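Local atomic coordinates of beta-galactosidase (Streptococcus pneumoniae, PDB entry 4CU9), a protein that probably hydrolyses beta-galactosides as a full-length enzyme, the part here being its calcium-containing, galactose-binding-like carbohydrate-binding module. Residues A[80-85]-A[151-156]; A[96-101]-A[135-140]; A[161-166]-A[177-182]. All blocks are in the same frame, centred on the assembly; numbering follows the deposited sequence.

Contact 1. Residues A[80-85]-A[151-156]; sequences AQAKLH and VTFKAV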
loop_
_atom_site.group_PDB
_atom_site.type_symbol
_atom_site.label_atom_id
_atom_site.label_comp_id
_atom_site.label_asym_id
_atom_site.label_seq_id
_atom_site.Cartn_x
_atom_site.Cartn_y
_atom_site.Cartn_z
ATOM N N ALA A 80 15.124 3.171 2.734
ATOM C CA ALA A 80 15.883 2.805 1.536
ATOM C C ALA A 80 15.607 1.365 1.107
ATOM O O ALA A 80 16.244 0.841 0.182
ATOM C CB ALA A 80 17.388 3.012 1.772
ATOM N N GLN A 81 14.730 0.686 1.822
ATOM C CA GLN A 81 14.424 -0.701 1.501
ATOM C C GLN A 81 12.929 -0.922 1.741
ATOM O O GLN A 81 12.294 -0.198 2.523
ATOM C CB GLN A 81 15.245 -1.653 2.368
ATOM C CG GLN A 81 16.767 -1.403 2.331
ATOM C CD GLN A 81 17.513 -2.394 3.195
ATOM O OE1 GLN A 81 17.955 -2.080 4.307
ATOM N NE2 GLN A 81 17.640 -3.590 2.700
ATOM N N ALA A 82 12.387 -1.919 1.067
ATOM C CA ALA A 82 10.982 -2.269 1.213
ATOM C C ALA A 82 10.812 -3.745 1.004
ATOM O O ALA A 82 11.629 -4.406 0.358
ATOM C CB ALA A 82 10.118 -1.497 0.235
ATOM N N LYS A 83 9.728 -4.262 1.560
ATOM C CA LYS A 83 9.312 -5.642 1.338
ATOM C C LYS A 83 7.869 -5.663 0.907
ATOM O O LYS A 83 7.038 -4.895 1.428
ATOM C CB LYS A 83 9.436 -6.474 2.596
ATOM C CG LYS A 83 10.890 -6.723 2.944
ATOM C CD LYS A 83 11.021 -7.296 4.326
ATOM C CE LYS A 83 12.474 -7.411 4.735
ATOM N NZ LYS A 83 13.050 -8.681 4.236
ATOM N N LEU A 84 7.587 -6.563 -0.013
ATOM C CA LEU A 84 6.272 -6.722 -0.589
ATOM C C LEU A 84 5.887 -8.184 -0.578
ATOM O O LEU A 84 6.671 -9.018 -1.068
ATOM C CB LEU A 84 6.329 -6.240 -2.042
ATOM C CG LEU A 84 6.559 -4.759 -2.287
ATOM C CD1 LEU A 84 6.820 -4.459 -3.748
ATOM C CD2 LEU A 84 5.299 -4.052 -1.892
ATOM N N HIS A 85 4.720 -8.524 -0.031
ATOM C CA HIS A 85 4.213 -9.907 -0.085
ATOM C C HIS A 85 2.831 -9.890 -0.734
ATOM O O HIS A 85 1.859 -9.426 -0.110
ATOM C CB HIS A 85 4.090 -10.469 1.325
ATOM C CG HIS A 85 3.955 -11.958 1.401
ATOM N ND1 HIS A 85 3.720 -12.759 0.308
ATOM C CD2 HIS A 85 4.047 -12.797 2.463
ATOM C CE1 HIS A 85 3.677 -14.030 0.688
ATOM N NE2 HIS A 85 3.884 -14.080 1.991
ATOM N N VAL A 151 13.094 -5.015 -2.017
ATOM C CA VAL A 151 13.300 -3.854 -2.867
ATOM C C VAL A 151 14.295 -2.904 -2.231
ATOM O O VAL A 151 14.267 -2.700 -1.033
ATOM C CB VAL A 151 11.953 -3.104 -3.055
ATOM C CG1 VAL A 151 12.137 -1.694 -3.611
ATOM C CG2 VAL A 151 10.947 -3.896 -3.873
ATOM N N THR A 152 15.189 -2.327 -3.051
ATOM C CA THR A 152 16.074 -1.270 -2.608
ATOM C C THR A 152 15.879 -0.017 -3.437
ATOM O O THR A 152 15.456 -0.038 -4.602
ATOM C CB THR A 152 17.562 -1.681 -2.721
ATOM O OG1 THR A 152 17.804 -2.159 -4.046
ATOM C CG2 THR A 152 17.878 -2.767 -1.792
ATOM N N PHE A 153 16.194 1.101 -2.820
ATOM C CA PHE A 153 16.196 2.368 -3.481
ATOM C C PHE A 153 17.169 3.320 -2.798
ATOM O O PHE A 153 17.625 3.060 -1.699
ATOM C CB PHE A 153 14.775 2.949 -3.593
ATOM C CG PHE A 153 13.931 2.811 -2.333
ATOM C CD1 PHE A 153 13.299 1.622 -2.033
ATOM C CD2 PHE A 153 13.815 3.871 -1.450
ATOM C CE1 PHE A 153 12.531 1.501 -0.880
ATOM C CE2 PHE A 153 13.043 3.777 -0.303
ATOM C CZ PHE A 153 12.416 2.580 -0.007
ATOM N N LYS A 154 17.489 4.425 -3.459
ATOM C CA LYS A 154 18.285 5.463 -2.822
ATOM C C LYS A 154 17.472 6.057 -1.649
ATOM O O LYS A 154 16.261 6.281 -1.751
ATOM C CB LYS A 154 18.703 6.521 -3.842
ATOM C CG LYS A 154 19.446 7.697 -3.236
ATOM C CD LYS A 154 20.108 8.557 -4.308
ATOM C CE LYS A 154 20.843 9.712 -3.647
ATOM N NZ LYS A 154 21.924 10.265 -4.501
ATOM N N ALA A 155 18.154 6.276 -0.527
ATOM C CA ALA A 155 17.512 6.724 0.686
ATOM C C ALA A 155 16.743 8.033 0.495
ATOM O O ALA A 155 17.232 8.968 -0.132
ATOM C CB ALA A 155 18.537 6.861 1.798
ATOM N N VAL A 156 15.518 8.064 1.004
ATOM C CA VAL A 156 14.684 9.244 0.988
ATOM C C VAL A 156 14.092 9.434 2.378
ATOM O O VAL A 156 13.960 8.484 3.171
ATOM C CB VAL A 156 13.524 9.141 -0.047
ATOM C CG1 VAL A 156 14.058 9.048 -1.488
ATOM C CG2 VAL A 156 12.642 7.943 0.223
#
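The ring of Phe153 lies flat against the backbone of the neighbouring strand, with Ala80 C 3.5 Å above the ring plane and over its centre. Phe153 CZ lies 3.5 Å from Gln81 N and Phe153 CE2 3.5 Å from Ala80 CA, placing the ring along the peptide joining Ala80 to Gln81. Its first torsion (chi1 43°) sets CG between the backbone N and the carbonyl carbon, which folds the ring back over its partner strand. Strands 73-86 and 149-158 are antiparallel neighbours in the beta sandwich of this galactose-binding-like domain. Ala82 and Val151 form a hydrogen-bonded pair, Ala82 N to Val151 O and Val151 N to Ala82 O both spanning 2.9 Å. Next to it, Phe153 N gives a 3.0 Å bond to Ala80 O. Ala80 and Gln81 together face Leu182 in a classic beta bulge on the other side of the strand. Leu84 CD1 meets Val151 CG2 at 4.2 Å, while Ala80 CB and Ala155 CB lie 4.0 Å apart where strand 149-158 bends round. Ala82 also touches Phe181, and Phe153 touches Leu100. Backbone bonds thus fix the register, and the ring over the peptide, buried like Ala80, probably shields part of it from water.

Contact 2. Residues A[96-101]-A[135-140]; sequences SKLVLE and VPYRAD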
loop_
_atom_site.group_PDB
_atom_site.type_symbol
_atom_site.label_atom_id
_atom_site.label_comp_id
_atom_site.label_asym_id
_atom_site.label_seq_id
_atom_site.Cartn_x
_atom_site.Cartn_y
_atom_site.Cartn_z
ATOM N N SER A 96 0.296 -5.733 -12.272
ATOM C CA SER A 96 1.009 -5.755 -13.557
ATOM C C SER A 96 2.024 -4.659 -13.600
ATOM O O SER A 96 3.019 -4.754 -14.286
ATOM C CB SER A 96 -0.002 -5.564 -14.711
ATOM O OG SER A 96 -0.898 -4.486 -14.441
ATOM N N LYS A 97 1.783 -3.585 -12.852
ATOM C CA LYS A 97 2.667 -2.402 -12.802
ATOM C C LYS A 97 2.722 -1.924 -11.360
ATOM O O LYS A 97 1.711 -2.014 -10.646
ATOM C CB LYS A 97 2.096 -1.301 -13.650
ATOM C CG LYS A 97 2.938 -0.054 -13.740
ATOM C CD LYS A 97 2.112 1.137 -14.227
ATOM C CE LYS A 97 2.846 2.444 -13.990
ATOM N NZ LYS A 97 4.265 2.300 -14.512
ATOM N N LEU A 98 3.876 -1.411 -10.953
ATOM C CA LEU A 98 4.224 -1.143 -9.540
ATOM C C LEU A 98 5.119 0.100 -9.562
ATOM O O LEU A 98 6.212 0.061 -10.152
ATOM C CB LEU A 98 5.000 -2.394 -8.993
ATOM C CG LEU A 98 5.461 -2.490 -7.556
ATOM C CD1 LEU A 98 4.298 -2.538 -6.567
ATOM C CD2 LEU A 98 6.343 -3.689 -7.302
ATOM N N VAL A 99 4.661 1.213 -8.992
ATOM C CA VAL A 99 5.477 2.437 -8.868
ATOM C C VAL A 99 5.629 2.763 -7.390
ATOM O O VAL A 99 4.603 2.801 -6.629
ATOM C CB VAL A 99 4.816 3.652 -9.552
ATOM C CG1 VAL A 99 5.634 4.907 -9.339
ATOM C CG2 VAL A 99 4.589 3.361 -11.030
ATOM N N LEU A 100 6.863 2.969 -6.956
ATOM C CA LEU A 100 7.125 3.415 -5.579
ATOM C C LEU A 100 7.049 4.928 -5.518
ATOM O O LEU A 100 7.696 5.623 -6.288
ATOM C CB LEU A 100 8.509 2.959 -5.095
ATOM C CG LEU A 100 8.958 3.356 -3.681
ATOM C CD1 LEU A 100 8.042 2.756 -2.621
ATOM C CD2 LEU A 100 10.383 2.886 -3.437
ATOM N N GLU A 101 6.356 5.453 -4.523
ATOM C CA GLU A 101 6.263 6.875 -4.326
ATOM C C GLU A 101 6.413 7.308 -2.889
ATOM O O GLU A 101 5.995 6.629 -1.938
ATOM C CB GLU A 101 4.926 7.414 -4.857
ATOM C CG GLU A 101 4.735 7.186 -6.339
ATOM C CD GLU A 101 3.385 7.627 -6.874
ATOM O OE1 GLU A 101 2.372 7.471 -6.154
ATOM O OE2 GLU A 101 3.359 8.132 -8.030
ATOM N N VAL A 135 9.870 7.051 -6.955
ATOM C CA VAL A 135 11.187 6.674 -6.431
ATOM C C VAL A 135 11.681 5.478 -7.264
ATOM O O VAL A 135 11.038 4.430 -7.278
ATOM C CB VAL A 135 11.114 6.377 -4.917
ATOM C CG1 VAL A 135 12.418 5.805 -4.379
ATOM C CG2 VAL A 135 10.727 7.632 -4.131
ATOM N N PRO A 136 12.811 5.637 -8.004
ATOM C CA PRO A 136 13.287 4.468 -8.744
ATOM C C PRO A 136 13.756 3.379 -7.782
ATOM O O PRO A 136 14.283 3.675 -6.715
ATOM C CB PRO A 136 14.470 5.025 -9.594
ATOM C CG PRO A 136 14.360 6.498 -9.530
ATOM C CD PRO A 136 13.688 6.813 -8.222
ATOM N N TYR A 137 13.556 2.116 -8.130
ATOM C CA TYR A 137 13.851 1.034 -7.197
ATOM C C TYR A 137 14.374 -0.198 -7.961
ATOM O O TYR A 137 14.235 -0.285 -9.207
ATOM C CB TYR A 137 12.567 0.715 -6.352
ATOM C CG TYR A 137 11.458 0.077 -7.138
ATOM C CD1 TYR A 137 11.406 -1.283 -7.308
ATOM C CD2 TYR A 137 10.490 0.844 -7.765
ATOM C CE1 TYR A 137 10.407 -1.880 -8.050
ATOM C CE2 TYR A 137 9.493 0.269 -8.523
ATOM C CZ TYR A 137 9.459 -1.094 -8.663
ATOM O OH TYR A 137 8.466 -1.668 -9.408
ATOM N N ARG A 138 14.979 -1.120 -7.223
ATOM C CA ARG A 138 15.313 -2.444 -7.740
ATOM C C ARG A 138 14.649 -3.514 -6.882
ATOM O O ARG A 138 14.716 -3.428 -5.671
ATOM C CB ARG A 138 16.824 -2.633 -7.720
ATOM C CG ARG A 138 17.592 -1.629 -8.567
ATOM C CD ARG A 138 17.301 -1.792 -10.065
ATOM N NE ARG A 138 18.107 -0.858 -10.851
ATOM C CZ ARG A 138 17.884 -0.517 -12.120
ATOM N NH1 ARG A 138 16.867 -1.038 -12.803
ATOM N NH2 ARG A 138 18.705 0.348 -12.718
ATOM N N ALA A 139 14.000 -4.500 -7.504
ATOM C CA ALA A 139 13.420 -5.643 -6.774
ATOM C C ALA A 139 14.311 -6.896 -7.012
ATOM O O ALA A 139 14.934 -7.033 -8.086
ATOM C CB ALA A 139 12.000 -5.901 -7.211
ATOM N N ASP A 140 14.374 -7.768 -6.018
ATOM C CA ASP A 140 15.216 -8.976 -6.073
ATOM C C ASP A 140 14.601 -10.129 -6.878
ATOM O O ASP A 140 15.298 -11.073 -7.246
ATOM C CB ASP A 140 15.629 -9.454 -4.659
ATOM C CG ASP A 140 14.464 -10.011 -3.817
ATOM O OD1 ASP A 140 13.281 -9.830 -4.168
ATOM O OD2 ASP A 140 14.734 -10.627 -2.757
HETATM O O HOH W 1 8.907 3.701 -8.805
#
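Leu100 O accepts a 2.7 Å hydrogen bond from Val135 N, a direct backbone link between strands 97-103 and 132-139 of the beta sandwich. The reciprocal link runs through water 1, which accepts from Leu100 N (2.9 Å) and donates to Val135 O (2.7 Å). One water therefore satisfies an amide and a carbonyl at once, where the chains splay too far apart for a direct bond. Further along, a side chain takes over from the backbone: Tyr137 OH donates to Leu98 O at 2.9 Å, meeting the acceptor 47° above its carbonyl plane. Tyr137 CG sits between its own backbone N and carbonyl carbon (chi1 69°), and the ring reaches across the gap with Leu98 O and water 1 both at its edge, in plane. The Leu98 side chain crosses the tyrosine at about a right angle. Trp163 packs edge-to-face with the same ring. Glu101 points away from strand 132-139, its two carboxylate oxygens held by salt bridges to Arg162 and Arg164. The apolar part of the contact is Leu100 against Val135 and Tyr137: Leu100 CB lies 3.9 Å from Tyr137 CD2, and Leu100 CD2 comes to 3.7 Å from Val135 CG1.

Contact 3. Residues A[161-166]-A[177-182]; sequences MRWRME and IEMTFL. With CA (calcium ion), chain C; EDO (1,2-ethanediol), chain D.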
loop_
_atom_site.group_PDB
_atom_site.type_symbol
_atom_site.label_atom_id
_atom_site.label_comp_id
_atom_site.label_asym_id
_atom_site.label_seq_id
_atom_site.Cartn_x
_atom_site.Cartn_y
_atom_site.Cartn_z
ATOM N N MET A 161 4.957 6.512 2.617
ATOM C CA MET A 161 5.410 5.893 1.358
ATOM C C MET A 161 4.237 5.085 0.847
ATOM O O MET A 161 3.390 4.676 1.632
ATOM C CB MET A 161 6.603 4.969 1.594
ATOM C CG MET A 161 7.828 5.703 2.107
ATOM S SD MET A 161 8.717 6.731 0.930
ATOM C CE MET A 161 9.214 5.556 -0.297
ATOM N N ARG A 162 4.153 4.927 -0.465
ATOM C CA ARG A 162 3.156 4.067 -1.054
ATOM C C ARG A 162 3.662 3.387 -2.315
ATOM O O ARG A 162 4.659 3.786 -2.937
ATOM C CB ARG A 162 1.846 4.832 -1.355
ATOM C CG ARG A 162 1.887 5.693 -2.590
ATOM C CD ARG A 162 0.614 6.447 -2.790
ATOM N NE ARG A 162 0.602 7.081 -4.084
ATOM C CZ ARG A 162 -0.444 7.694 -4.612
ATOM N NH1 ARG A 162 -1.594 7.771 -3.925
ATOM N NH2 ARG A 162 -0.329 8.247 -5.812
ATOM N N TRP A 163 2.901 2.373 -2.704
ATOM C CA TRP A 163 3.055 1.737 -3.995
ATOM C C TRP A 163 1.791 2.043 -4.777
ATOM O O TRP A 163 0.638 1.746 -4.310
ATOM C CB TRP A 163 3.242 0.223 -3.857
ATOM C CG TRP A 163 4.531 -0.172 -3.260
ATOM C CD1 TRP A 163 4.784 -0.392 -1.969
ATOM C CD2 TRP A 163 5.772 -0.310 -3.947
ATOM N NE1 TRP A 163 6.102 -0.707 -1.786
ATOM C CE2 TRP A 163 6.739 -0.652 -2.994
ATOM C CE3 TRP A 163 6.158 -0.182 -5.272
ATOM C CZ2 TRP A 163 8.065 -0.918 -3.335
ATOM C CZ3 TRP A 163 7.508 -0.444 -5.610
ATOM C CH2 TRP A 163 8.418 -0.816 -4.630
ATOM N N ARG A 164 1.980 2.689 -5.924
ATOM C CA ARG A 164 0.891 2.981 -6.864
ATOM C C ARG A 164 0.887 1.866 -7.893
ATOM O O ARG A 164 1.838 1.688 -8.653
ATOM C CB ARG A 164 1.041 4.356 -7.494
ATOM C CG ARG A 164 -0.056 4.702 -8.528
ATOM C CD ARG A 164 -0.053 6.188 -8.818
ATOM N NE ARG A 164 1.202 6.654 -9.393
ATOM C CZ ARG A 164 1.596 6.443 -10.644
ATOM N NH1 ARG A 164 0.836 5.788 -11.524
ATOM N NH2 ARG A 164 2.757 6.916 -11.045
ATOM N N MET A 165 -0.159 1.055 -7.860
ATOM C CA MET A 165 -0.174 -0.219 -8.580
ATOM C C MET A 165 -1.329 -0.289 -9.592
ATOM O O MET A 165 -2.300 0.466 -9.524
ATOM C CB MET A 165 -0.306 -1.348 -7.577
ATOM C CG MET A 165 0.842 -1.441 -6.564
ATOM S SD MET A 165 0.539 -2.632 -5.198
ATOM C CE MET A 165 -0.644 -1.774 -4.191
ATOM N N GLU A 166 -1.178 -1.183 -10.554
ATOM C CA GLU A 166 -2.242 -1.501 -11.489
ATOM C C GLU A 166 -2.518 -2.960 -11.409
ATOM O O GLU A 166 -1.594 -3.801 -11.486
ATOM C CB GLU A 166 -1.861 -1.120 -12.905
ATOM C CG GLU A 166 -1.744 0.396 -13.082
ATOM C CD GLU A 166 -1.510 0.822 -14.534
ATOM O OE1 GLU A 166 -1.643 -0.008 -15.457
ATOM O OE2 GLU A 166 -1.197 2.014 -14.745
ATOM N N ILE A 177 -0.331 -9.349 1.411
ATOM C CA ILE A 177 -0.277 -9.871 2.766
ATOM C C ILE A 177 0.570 -9.004 3.687
ATOM O O ILE A 177 0.335 -8.977 4.881
ATOM C CB ILE A 177 0.249 -11.322 2.726
ATOM C CG1 ILE A 177 -0.822 -12.214 2.108
ATOM C CG2 ILE A 177 0.637 -11.843 4.100
ATOM C CD1 ILE A 177 -0.247 -13.505 1.545
ATOM N N GLU A 178 1.592 -8.359 3.132
ATOM C CA GLU A 178 2.439 -7.491 3.913
ATOM C C GLU A 178 3.117 -6.454 3.034
ATOM O O GLU A 178 3.456 -6.709 1.881
ATOM C CB GLU A 178 3.475 -8.294 4.723
ATOM C CG GLU A 178 4.147 -7.511 5.849
ATOM C CD GLU A 178 3.303 -7.335 7.098
ATOM O OE1 GLU A 178 2.170 -7.894 7.190
ATOM O OE2 GLU A 178 3.781 -6.648 8.028
ATOM N N MET A 179 3.293 -5.271 3.609
ATOM C CA MET A 179 4.039 -4.202 2.955
ATOM C C MET A 179 4.842 -3.538 4.054
ATOM O O MET A 179 4.262 -3.122 5.054
ATOM C CB MET A 179 3.076 -3.208 2.328
ATOM C CG MET A 179 3.708 -1.944 1.822
ATOM S SD MET A 179 2.536 -0.762 1.179
ATOM C CE MET A 179 1.706 -1.600 -0.141
ATOM N N THR A 180 6.147 -3.410 3.852
ATOM C CA THR A 180 7.056 -2.849 4.852
ATOM C C THR A 180 8.044 -1.899 4.181
ATOM O O THR A 180 8.484 -2.135 3.019
ATOM C CB THR A 180 7.858 -3.981 5.539
ATOM O OG1 THR A 180 6.997 -5.075 5.851
ATOM C CG2 THR A 180 8.469 -3.511 6.812
ATOM N N PHE A 181 8.398 -0.841 4.910
ATOM C CA PHE A 181 9.461 0.070 4.515
ATOM C C PHE A 181 10.516 0.059 5.602
ATOM O O PHE A 181 10.165 0.019 6.782
ATOM C CB PHE A 181 8.912 1.470 4.286
ATOM C CG PHE A 181 7.866 1.498 3.213
ATOM C CD1 PHE A 181 8.231 1.492 1.876
ATOM C CD2 PHE A 181 6.519 1.404 3.544
ATOM C CE1 PHE A 181 7.259 1.475 0.884
ATOM C CE2 PHE A 181 5.544 1.372 2.554
ATOM C CZ PHE A 181 5.924 1.381 1.225
ATOM N N LEU A 182 11.793 0.125 5.225
ATOM C CA LEU A 182 12.856 -0.032 6.217
ATOM C C LEU A 182 14.006 0.941 6.006
ATOM O O LEU A 182 14.214 1.405 4.910
ATOM C CB LEU A 182 13.396 -1.450 6.185
ATOM C CG LEU A 182 12.424 -2.594 6.512
ATOM C CD1 LEU A 182 13.144 -3.918 6.363
ATOM C CD2 LEU A 182 11.822 -2.490 7.911
HETATM CA CA CA C . 0.235 -9.014 7.179
HETATM C C1 EDO D . -4.707 8.858 -5.771
HETATM O O1 EDO D . -4.355 7.702 -4.982
HETATM C C2 EDO D . -3.609 9.919 -5.913
HETATM O O2 EDO D . -2.638 9.493 -6.865
HETATM O O HOH W 2 6.904 -2.069 0.707
HETATM O O HOH W 3 -1.446 -10.602 7.150
#
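Water 2 joins Trp163 to Thr180, accepting from Trp163 NE1 at 3.0 Å and donating to Thr180 O at 2.8 Å. It is the polar link in an otherwise apolar meeting of strands 160-166 and 173-182, which face each other across the core of the beta sandwich; the axes of residues 161-166 and 178-182 are 8.8 Å apart at closest, and no direct hydrogen bond joins the two segments. Phe181 lies between Met161 and water 2. Met161 CB sits over the centre of one face of its ring, 3.6 Å from the Phe181 ring centroid and 10° off the normal, a clear CH-pi contact, while water 2 lies above the opposite face toward the rim. The indole of Trp163 runs nearly parallel to the Phe181 ring (17° between planes) but slid so far that overlap is slight. Met179 completes the cluster as a Met-aromatic contact, with SD in the indole plane at the edge of the five-membered ring and Met179 CE 3.8 Å from Trp163 CD1.

Where the chain turns a corner, Ile177 and Glu178 both face His85 in a classic beta bulge. Both bind the calcium ion, Glu178 OE1 at 2.2 Å and Ile177 O at 2.3 Å; water 3, Tyr37, Asp40 and Asp42 complete the site, and Gly41 N holds Glu178 OE2. On the far side of strand 160-166, Arg162 is salt-bridged through NE to Glu101 and grips a 1,2-ethanediol, probably from the crystallisation liquor. Its straighter bond, at 175°, runs 2.8 Å from Arg162 NH2 to O2 of the diol.

In the fold
All three contacts are largely buried, but contact 3 is the most central, about 4 Å from the chain's centre against about 13 and 12 Å for contacts 1 and 2 (centres to centre). Contacts 1 and 2 join neighbouring strands of one sheet, by three backbone bonds in the first and by one backbone bond, a water and a tyrosine hydroxyl in the second; contact 3 packs side chains across the core instead. Strands 149-158 and 132-139 join contact 1 to contact 2, strands 73-86 and 173-182 join it to contact 3, and strands 97-103 and 160-166 join contacts 2 and 3. Trp163 touches both Leu84 and Leu98, so the hydrophobic core is continuous through all three.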